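Local coordinates for protein putative N-acetylmuramoyl-L-alanine amidase,autolysin cwp6 (Peptoclostridium difficile, PDB 5J72) that probably cleaves the amide bond between N-acetylmuramic acid and L-alanine in peptidoglycan as a zinc-dependent amidase, and carries CWB2 modules of the cell wall-anchoring type, at residues G298-L303 / I325-K330; K260-N265 / L274-K279. One frame throughout, in Å; residues are numbered along the deposited sequence.

Contact 1 of 2, residues G298-L303 / I325-K330; sequences GTYNWL and IDQISK. With CA (calcium ion), chain D.
Tyr300 reaches across from one helix and meets the side chain of Gln327 on the next, the two crossing obliquely. The ring and amide planes are nearly parallel, 17° apart, but set off from each other. CD1 of Tyr300 is 3.6 Å from NE2 of Gln327, and CE1 of Tyr300 is 3.6 Å from CG of Gln327. Amide and aliphatic chain thus share the CD1-CE1 side of the tyrosine. CG of Gln327 stands opposite the backbone N (chi1 -178°) and the chain stays extended beyond it, which carries the amide across to the tyrosine. Its OE1 accepts a hydrogen bond from the backbone N of Val295, which should limit rotation of the amide. The far end of Tyr300 is tied in through water: OH lies 2.9 Å from a water that donates to the backbone O of Gln327 at 2.7 Å. No direct hydrogen bond joins the two segments. Deeper in, Leu303 and Ile328 meet through their CD1 methyls, 4.3 Å apart, a loose apolar touch. Next to the interface, Lys330 NZ bridges back to Asp326 OD1 at 2.8 Å, using the syn lone pair of that oxygen. Ser329 turns its carbonyl to a calcium ion, with O 2.5 Å from the metal, and Ala332 O is a second protein ligand. The contact joins helices 297-306 and 322-329, which pack side by side over the parallel sheet of a CWB2 module. Leu303 and Ile328 rest on strand 308-314, through Leu308 and through Ala311 and Tyr313. Helix 241-253 packs against Thr299 and Trp302, and Ile331 touches both Tyr300 and Leu303.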
ATOM      1  N   GLY A 298      25.364  10.667  14.606  1.00 31.73           N
ATOM      2  CA  GLY A 298      24.534  10.791  15.794  1.00 32.45           C
ATOM      3  C   GLY A 298      23.535   9.645  15.865  1.00 28.78           C
ATOM      4  O   GLY A 298      23.332   9.056  16.932  1.00 29.91           O
ATOM      5  N   THR A 299      22.912   9.333  14.738  1.00 29.46           N
ATOM      6  CA  THR A 299      21.950   8.196  14.695  1.00 29.74           C
ATOM      7  C   THR A 299      22.660   6.906  15.030  1.00 27.84           C
ATOM      8  O   THR A 299      22.224   6.125  15.894  1.00 28.15           O
ATOM      9  CB  THR A 299      21.357   8.160  13.317  1.00 29.75           C
ATOM     10  OG1 THR A 299      20.750   9.443  13.104  1.00 29.68           O
ATOM     11  CG2 THR A 299      20.298   7.068  13.155  1.00 26.98           C
ATOM     12  N   TYR A 300      23.811   6.687  14.359  1.00 30.34           N
ATOM     13  CA  TYR A 300      24.594   5.474  14.618  1.00 27.63           C
ATOM     14  C   TYR A 300      24.940   5.337  16.088  1.00 28.70           C
ATOM     15  O   TYR A 300      24.798   4.253  16.663  1.00 30.15           O
ATOM     16  CB  TYR A 300      25.870   5.482  13.719  1.00 29.97           C
ATOM     17  CG  TYR A 300      26.705   4.235  13.938  1.00 33.72           C
ATOM     18  CD1 TYR A 300      26.377   3.038  13.313  1.00 34.78           C
ATOM     19  CD2 TYR A 300      27.806   4.249  14.795  1.00 37.73           C
ATOM     20  CE1 TYR A 300      27.129   1.873  13.530  1.00 31.57           C
ATOM     21  CE2 TYR A 300      28.561   3.095  15.028  1.00 34.31           C
ATOM     22  CZ  TYR A 300      28.225   1.912  14.389  1.00 35.77           C
ATOM     23  OH  TYR A 300      29.000   0.785  14.602  1.00 33.05           O
ATOM     24  N   ASN A 301      25.381   6.437  16.768  1.00 30.48           N
ATOM     25  CA  ASN A 301      25.760   6.276  18.185  1.00 30.55           C
ATOM     26  C   ASN A 301      24.587   5.906  19.045  1.00 30.57           C
ATOM     27  O   ASN A 301      24.720   5.087  19.948  1.00 29.89           O
ATOM     28  CB  ASN A 301      26.446   7.595  18.752  1.00 33.18           C
ATOM     29  CG  ASN A 301      27.773   7.891  18.050  1.00 39.49           C
ATOM     30  OD1 ASN A 301      28.472   6.940  17.675  1.00 46.04           O
ATOM     31  ND2 ASN A 301      28.152   9.141  17.738  1.00 42.23           N
ATOM     32  N   TRP A 302      23.422   6.485  18.788  1.00 29.91           N
ATOM     33  CA  TRP A 302      22.240   6.140  19.614  1.00 27.34           C
ATOM     34  C   TRP A 302      21.785   4.706  19.284  1.00 25.71           C
ATOM     35  O   TRP A 302      21.547   3.924  20.206  1.00 26.75           O
ATOM     36  CB  TRP A 302      21.144   7.193  19.304  1.00 26.62           C
ATOM     37  CG  TRP A 302      19.915   7.025  20.154  1.00 25.69           C
ATOM     38  CD1 TRP A 302      19.745   7.413  21.444  1.00 29.98           C
ATOM     39  CD2 TRP A 302      18.700   6.358  19.779  1.00 29.04           C
ATOM     40  NE1 TRP A 302      18.531   7.021  21.905  1.00 32.50           N
ATOM     41  CE2 TRP A 302      17.853   6.379  20.900  1.00 32.56           C
ATOM     42  CE3 TRP A 302      18.239   5.757  18.582  1.00 30.38           C
ATOM     43  CZ2 TRP A 302      16.566   5.821  20.878  1.00 30.19           C
ATOM     44  CZ3 TRP A 302      16.969   5.206  18.563  1.00 26.06           C
ATOM     45  CH2 TRP A 302      16.146   5.240  19.709  1.00 26.80           C
ATOM     46  N   LEU A 303      21.677   4.348  17.996  1.00 26.60           N
ATOM     47  CA  LEU A 303      21.243   2.985  17.629  1.00 23.58           C
ATOM     48  C   LEU A 303      22.201   1.945  18.215  1.00 25.23           C
ATOM     49  O   LEU A 303      21.764   0.883  18.649  1.00 26.36           O
ATOM     50  CB  LEU A 303      21.261   2.837  16.107  1.00 25.04           C
ATOM     51  CG  LEU A 303      20.195   3.654  15.340  1.00 28.05           C
ATOM     52  CD1 LEU A 303      20.471   3.421  13.859  1.00 24.56           C
ATOM     53  CD2 LEU A 303      18.726   3.229  15.758  1.00 25.48           C
ATOM     54  N   ILE A 325      23.941  -1.596   4.842  1.00 26.07           N
ATOM     55  CA  ILE A 325      23.554  -2.880   5.440  1.00 28.13           C
ATOM     56  C   ILE A 325      24.711  -3.432   6.313  1.00 29.41           C
ATOM     57  O   ILE A 325      24.497  -3.966   7.391  1.00 29.23           O
ATOM     58  CB  ILE A 325      23.134  -3.867   4.323  1.00 28.55           C
ATOM     59  CG1 ILE A 325      21.849  -3.329   3.646  1.00 28.89           C
ATOM     60  CG2 ILE A 325      22.932  -5.274   4.877  1.00 27.01           C
ATOM     61  CD1 ILE A 325      21.193  -4.319   2.684  1.00 34.87           C
ATOM     62  N   ASP A 326      25.930  -3.297   5.835  1.00 31.71           N
ATOM     63  CA  ASP A 326      27.081  -3.736   6.596  1.00 35.32           C
ATOM     64  C   ASP A 326      27.166  -2.982   7.912  1.00 34.18           C
ATOM     65  O   ASP A 326      27.417  -3.601   8.947  1.00 34.33           O
ATOM     66  CB  ASP A 326      28.364  -3.416   5.827  1.00 42.06           C
ATOM     67  CG  ASP A 326      29.556  -3.793   6.690  1.00 57.80           C
ATOM     68  OD1 ASP A 326      30.235  -2.868   7.224  1.00 61.61           O
ATOM     69  OD2 ASP A 326      29.803  -5.004   6.852  1.00 63.60           O
ATOM     70  N   GLN A 327      27.000  -1.652   7.873  1.00 30.01           N
ATOM     71  CA  GLN A 327      27.059  -0.803   9.082  1.00 28.07           C
ATOM     72  C   GLN A 327      26.021  -1.231  10.108  1.00 29.63           C
ATOM     73  O   GLN A 327      26.357  -1.475  11.271  1.00 27.89           O
ATOM     74  CB  GLN A 327      26.774   0.632   8.703  1.00 25.98           C
ATOM     75  CG  GLN A 327      26.856   1.572   9.906  1.00 30.28           C
ATOM     76  CD  GLN A 327      26.435   2.992   9.531  1.00 36.43           C
ATOM     77  OE1 GLN A 327      25.409   3.207   8.891  1.00 36.90           O
ATOM     78  NE2 GLN A 327      27.172   4.015   9.978  1.00 35.49           N
ATOM     79  N   ILE A 328      24.756  -1.366   9.654  1.00 26.56           N
ATOM     80  CA  ILE A 328      23.669  -1.684  10.576  1.00 25.16           C
ATOM     81  C   ILE A 328      23.634  -3.138  10.962  1.00 26.61           C
ATOM     82  O   ILE A 328      23.318  -3.486  12.115  1.00 27.95           O
ATOM     83  CB  ILE A 328      22.335  -1.213   9.936  1.00 25.96           C
ATOM     84  CG1 ILE A 328      22.396   0.310   9.698  1.00 24.21           C
ATOM     85  CG2 ILE A 328      21.154  -1.640  10.874  1.00 24.78           C
ATOM     86  CD1 ILE A 328      22.694   1.106  11.016  1.00 27.29           C
ATOM     87  N   SER A 329      23.952  -4.030  10.016  1.00 28.20           N
ATOM     88  CA  SER A 329      24.009  -5.434  10.354  1.00 27.62           C
ATOM     89  C   SER A 329      24.943  -5.665  11.539  1.00 26.31           C
ATOM     90  O   SER A 329      24.718  -6.587  12.320  1.00 27.39           O
ATOM     91  CB  SER A 329      24.562  -6.241   9.167  1.00 30.24           C
ATOM     92  OG  SER A 329      24.451  -7.628   9.454  1.00 35.27           O
ATOM     93  N   LYS A 330      26.017  -4.877  11.651  1.00 25.78           N
ATOM     94  CA  LYS A 330      27.000  -5.045  12.756  1.00 27.32           C
ATOM     95  C   LYS A 330      26.435  -4.627  14.117  1.00 31.48           C
ATOM     96  O   LYS A 330      26.942  -5.084  15.159  1.00 30.99           O
ATOM     97  CB  LYS A 330      28.239  -4.220  12.434  1.00 28.35           C
ATOM     98  CG  LYS A 330      29.057  -4.913  11.367  1.00 28.77           C
ATOM     99  CD  LYS A 330      30.302  -4.158  10.994  1.00 31.94           C
ATOM    100  CE  LYS A 330      31.063  -5.044  10.037  1.00 40.15           C
ATOM    101  NZ  LYS A 330      31.866  -4.243   9.101  1.00 44.44           N
TER
HETATM  102 CA    CA D 702      24.744  -8.110  14.234  1.00 60.14          CA
HETATM  103  O   HOH W   1      28.770  -0.966  12.322  1.00 29.36           O
HETATM  104  O   HOH W   2      23.932 -10.043  13.629  1.00 31.70           O

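Contact 2 of 2, residues K260-N265 / L274-K279; sequences KIYIAN and LNISSK
The ring of Tyr262 has Ile276 and Lys279 of the helix along one side, while the ring of Tyr312 from the neighbouring strand also meets it, the planes at about 20°. Ile276 covers the inner part of the tyrosine. Its CG1 lies 3.5 Å from CD1 of Tyr262, and its CD1 methyl sits 4.0 Å from CE1 of the same ring. The isoleucine side chain crosses the tyrosine at about a right angle. It points CG1 at the ring because this branch stands anti to the backbone N (chi1 -165°). Lys279 takes the outer end and crosses the tyrosine at a slant. Its CG is 4.0 Å from CZ of Tyr262, and its CE is 3.6 Å from OH of Tyr262. A bend at chi2 (61°) turns the lysine chain along the phenol end. The polar ends all converge on Asp283, further along the helix and outside both segments. Asp283 OD2 takes the hydrogen bond of Tyr262 OH and pairs with Lys260 NZ, while Asp283 OD1 pairs with Lys279 NZ. The two ammonium groups, with Lys260 NZ 5.1 Å from Lys279 NZ, share this carboxylate, which probably offsets their like charges. No hydrogen bond runs directly between the two segments; the contact rests on van der Waals packing. It joins the first strand and the crossover helix of the beta-alpha-beta unit formed by strand 260-265, helix 270-283 and strand 287-290. Strand 260-265 runs between strands 287-290 and 308-314 in the parallel sheet. Helix 346-357 packs on helix 270-283, with Val353 and Phe357 against Ile276.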
ATOM      1  N   LYS A 260      13.623  -2.243  16.986  1.00 24.36           N
ATOM      2  CA  LYS A 260      13.514  -2.574  15.573  1.00 24.08           C
ATOM      3  C   LYS A 260      13.495  -1.257  14.790  1.00 23.34           C
ATOM      4  O   LYS A 260      12.897  -0.278  15.269  1.00 24.17           O
ATOM      5  CB  LYS A 260      12.200  -3.358  15.330  1.00 24.80           C
ATOM      6  CG  LYS A 260      11.706  -3.244  13.892  1.00 32.86           C
ATOM      7  CD  LYS A 260      10.751  -4.455  13.512  1.00 39.18           C
ATOM      8  CE  LYS A 260       9.850  -4.917  14.607  1.00 40.98           C
ATOM      9  NZ  LYS A 260       8.763  -5.847  14.072  1.00 38.35           N
ATOM     10  N   ILE A 261      14.152  -1.194  13.628  1.00 19.96           N
ATOM     11  CA  ILE A 261      14.079   0.018  12.837  1.00 17.89           C
ATOM     12  C   ILE A 261      13.799  -0.338  11.377  1.00 23.06           C
ATOM     13  O   ILE A 261      14.140  -1.412  10.897  1.00 21.66           O
ATOM     14  CB  ILE A 261      15.363   0.891  12.918  1.00 22.59           C
ATOM     15  CG1 ILE A 261      16.603   0.099  12.438  1.00 22.45           C
ATOM     16  CG2 ILE A 261      15.538   1.399  14.370  1.00 21.52           C
ATOM     17  CD1 ILE A 261      17.850   1.019  12.387  1.00 21.60           C
ATOM     18  N   TYR A 262      13.120   0.574  10.692  1.00 18.91           N
ATOM     19  CA  TYR A 262      12.833   0.452   9.292  1.00 19.01           C
ATOM     20  C   TYR A 262      13.592   1.603   8.701  1.00 18.84           C
ATOM     21  O   TYR A 262      13.270   2.742   8.970  1.00 20.60           O
ATOM     22  CB  TYR A 262      11.312   0.625   9.021  1.00 17.33           C
ATOM     23  CG  TYR A 262      10.514  -0.542   9.586  1.00 18.09           C
ATOM     24  CD1 TYR A 262      10.361  -1.720   8.865  1.00 17.28           C
ATOM     25  CD2 TYR A 262       9.921  -0.465  10.835  1.00 17.99           C
ATOM     26  CE1 TYR A 262       9.621  -2.781   9.355  1.00 18.13           C
ATOM     27  CE2 TYR A 262       9.194  -1.543  11.361  1.00 18.20           C
ATOM     28  CZ  TYR A 262       9.047  -2.697  10.606  1.00 18.38           C
ATOM     29  OH  TYR A 262       8.376  -3.787  11.078  1.00 22.88           O
ATOM     30  N   ILE A 263      14.611   1.317   7.846  1.00 19.18           N
ATOM     31  CA  ILE A 263      15.434   2.396   7.283  1.00 20.02           C
ATOM     32  C   ILE A 263      14.999   2.776   5.875  1.00 21.24           C
ATOM     33  O   ILE A 263      14.682   1.890   5.040  1.00 20.52           O
ATOM     34  CB  ILE A 263      16.895   1.870   7.253  1.00 24.40           C
ATOM     35  CG1 ILE A 263      17.391   1.652   8.692  1.00 26.46           C
ATOM     36  CG2 ILE A 263      17.776   2.866   6.525  1.00 22.79           C
ATOM     37  CD1 ILE A 263      18.699   0.805   8.742  1.00 25.77           C
ATOM     38  N   ALA A 264      14.982   4.051   5.583  1.00 17.07           N
ATOM     39  CA  ALA A 264      14.713   4.529   4.217  1.00 20.46           C
ATOM     40  C   ALA A 264      15.719   5.672   3.949  1.00 22.98           C
ATOM     41  O   ALA A 264      16.249   6.282   4.906  1.00 21.11           O
ATOM     42  CB  ALA A 264      13.280   5.085   4.068  1.00 22.26           C
ATOM     43  N   ASN A 265      15.974   5.954   2.654  1.00 24.83           N
ATOM     44  CA  ASN A 265      16.882   7.052   2.290  1.00 25.69           C
ATOM     45  C   ASN A 265      16.098   8.359   2.521  1.00 24.39           C
ATOM     46  O   ASN A 265      15.053   8.521   1.955  1.00 24.72           O
ATOM     47  CB  ASN A 265      17.335   6.879   0.838  1.00 26.30           C
ATOM     48  CG  ASN A 265      18.378   7.903   0.479  1.00 32.17           C
ATOM     49  OD1 ASN A 265      18.115   9.107   0.621  1.00 29.24           O
ATOM     50  ND2 ASN A 265      19.572   7.498   0.024  1.00 29.48           N
ATOM     51  N   LEU A 274       7.198   6.389   3.140  1.00 20.29           N
ATOM     52  CA  LEU A 274       5.738   6.356   3.115  1.00 21.41           C
ATOM     53  C   LEU A 274       5.220   4.936   3.002  1.00 22.08           C
ATOM     54  O   LEU A 274       4.307   4.545   3.737  1.00 19.52           O
ATOM     55  CB  LEU A 274       5.299   7.120   1.787  0.62 20.39           C
ATOM     56  CG  LEU A 274       3.787   7.304   1.562  0.62 24.93           C
ATOM     57  CD1 LEU A 274       3.555   8.384   0.513  0.62 26.45           C
ATOM     58  CD2 LEU A 274       3.109   6.075   1.064  0.62 27.26           C
ATOM     59  N   ASN A 275       5.815   4.132   2.092  1.00 18.18           N
ATOM     60  CA  ASN A 275       5.337   2.756   1.931  1.00 20.88           C
ATOM     61  C   ASN A 275       5.468   1.889   3.203  1.00 18.94           C
ATOM     62  O   ASN A 275       4.673   0.999   3.352  1.00 19.68           O
ATOM     63  CB  ASN A 275       6.150   2.046   0.763  1.00 21.44           C
ATOM     64  CG  ASN A 275       5.495   2.395  -0.585  1.00 22.77           C
ATOM     65  OD1 ASN A 275       4.259   2.530  -0.632  1.00 20.54           O
ATOM     66  ND2 ASN A 275       6.246   2.626  -1.691  1.00 19.34           N
ATOM     67  N   ILE A 276       6.489   2.130   4.107  1.00 18.35           N
ATOM     68  CA  ILE A 276       6.612   1.273   5.297  1.00 17.94           C
ATOM     69  C   ILE A 276       5.921   1.919   6.549  1.00 19.07           C
ATOM     70  O   ILE A 276       5.901   1.334   7.624  1.00 18.08           O
ATOM     71  CB  ILE A 276       8.132   1.034   5.547  1.00 16.64           C
ATOM     72  CG1 ILE A 276       8.327  -0.138   6.528  1.00 18.83           C
ATOM     73  CG2 ILE A 276       8.792   2.348   6.107  1.00 15.57           C
ATOM     74  CD1 ILE A 276       7.720  -1.520   6.024  1.00 15.38           C
ATOM     75  N   SER A 277       5.343   3.107   6.364  1.00 18.03           N
ATOM     76  CA  SER A 277       4.729   3.892   7.454  1.00 20.14           C
ATOM     77  C   SER A 277       3.633   3.141   8.217  1.00 21.81           C
ATOM     78  O   SER A 277       3.598   3.156   9.465  1.00 18.91           O
ATOM     79  CB  SER A 277       4.070   5.159   6.842  1.00 21.00           C
ATOM     80  OG  SER A 277       5.046   6.162   6.914  1.00 36.11           O
ATOM     81  N   SER A 278       2.729   2.464   7.497  1.00 20.26           N
ATOM     82  CA  SER A 278       1.652   1.820   8.239  1.00 19.08           C
ATOM     83  C   SER A 278       2.203   0.680   9.042  1.00 19.04           C
ATOM     84  O   SER A 278       1.679   0.406  10.126  1.00 19.59           O
ATOM     85  CB  SER A 278       0.504   1.340   7.314  1.00 19.36           C
ATOM     86  OG  SER A 278       0.947   0.314   6.423  1.00 19.05           O
ATOM     87  N   LYS A 279       3.248   0.049   8.563  1.00 16.80           N
ATOM     88  CA  LYS A 279       3.743  -1.114   9.279  1.00 15.06           C
ATOM     89  C   LYS A 279       4.592  -0.646  10.508  1.00 18.01           C
ATOM     90  O   LYS A 279       4.443  -1.175  11.627  1.00 17.84           O
ATOM     91  CB  LYS A 279       4.591  -1.936   8.291  1.00 17.79           C
ATOM     92  CG  LYS A 279       5.367  -3.061   9.005  1.00 16.15           C
ATOM     93  CD  LYS A 279       4.395  -4.058   9.710  1.00 21.37           C
ATOM     94  CE  LYS A 279       5.183  -5.264  10.231  1.00 28.12           C
ATOM     95  NZ  LYS A 279       4.501  -5.944  11.360  1.00 33.14           N
TER

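Overall arrangement
Both contacts are built around the same four-stranded parallel sheet, with strand order 287-290, 260-265, 308-314, 334-341. From the N terminus, contact 2 comes first and closes a short loop, from strand 260-265 to helix 270-283. The chain then passes through strand 287-290 into helix 297-306. Contact 1 closes a second loop, from that helix over strand 308-314 to helix 322-329. The loops follow in series and neither nest nor cross. Their centres lie 16 Å apart. Ile261 and Ile263 of strand 260-265 connect them: Ile261 CD1 is 3.8 Å from Leu303 CD1, and Ile263 CD1 is 3.9 Å from Ile328 CG1. Helices thus cover both faces of the sheet.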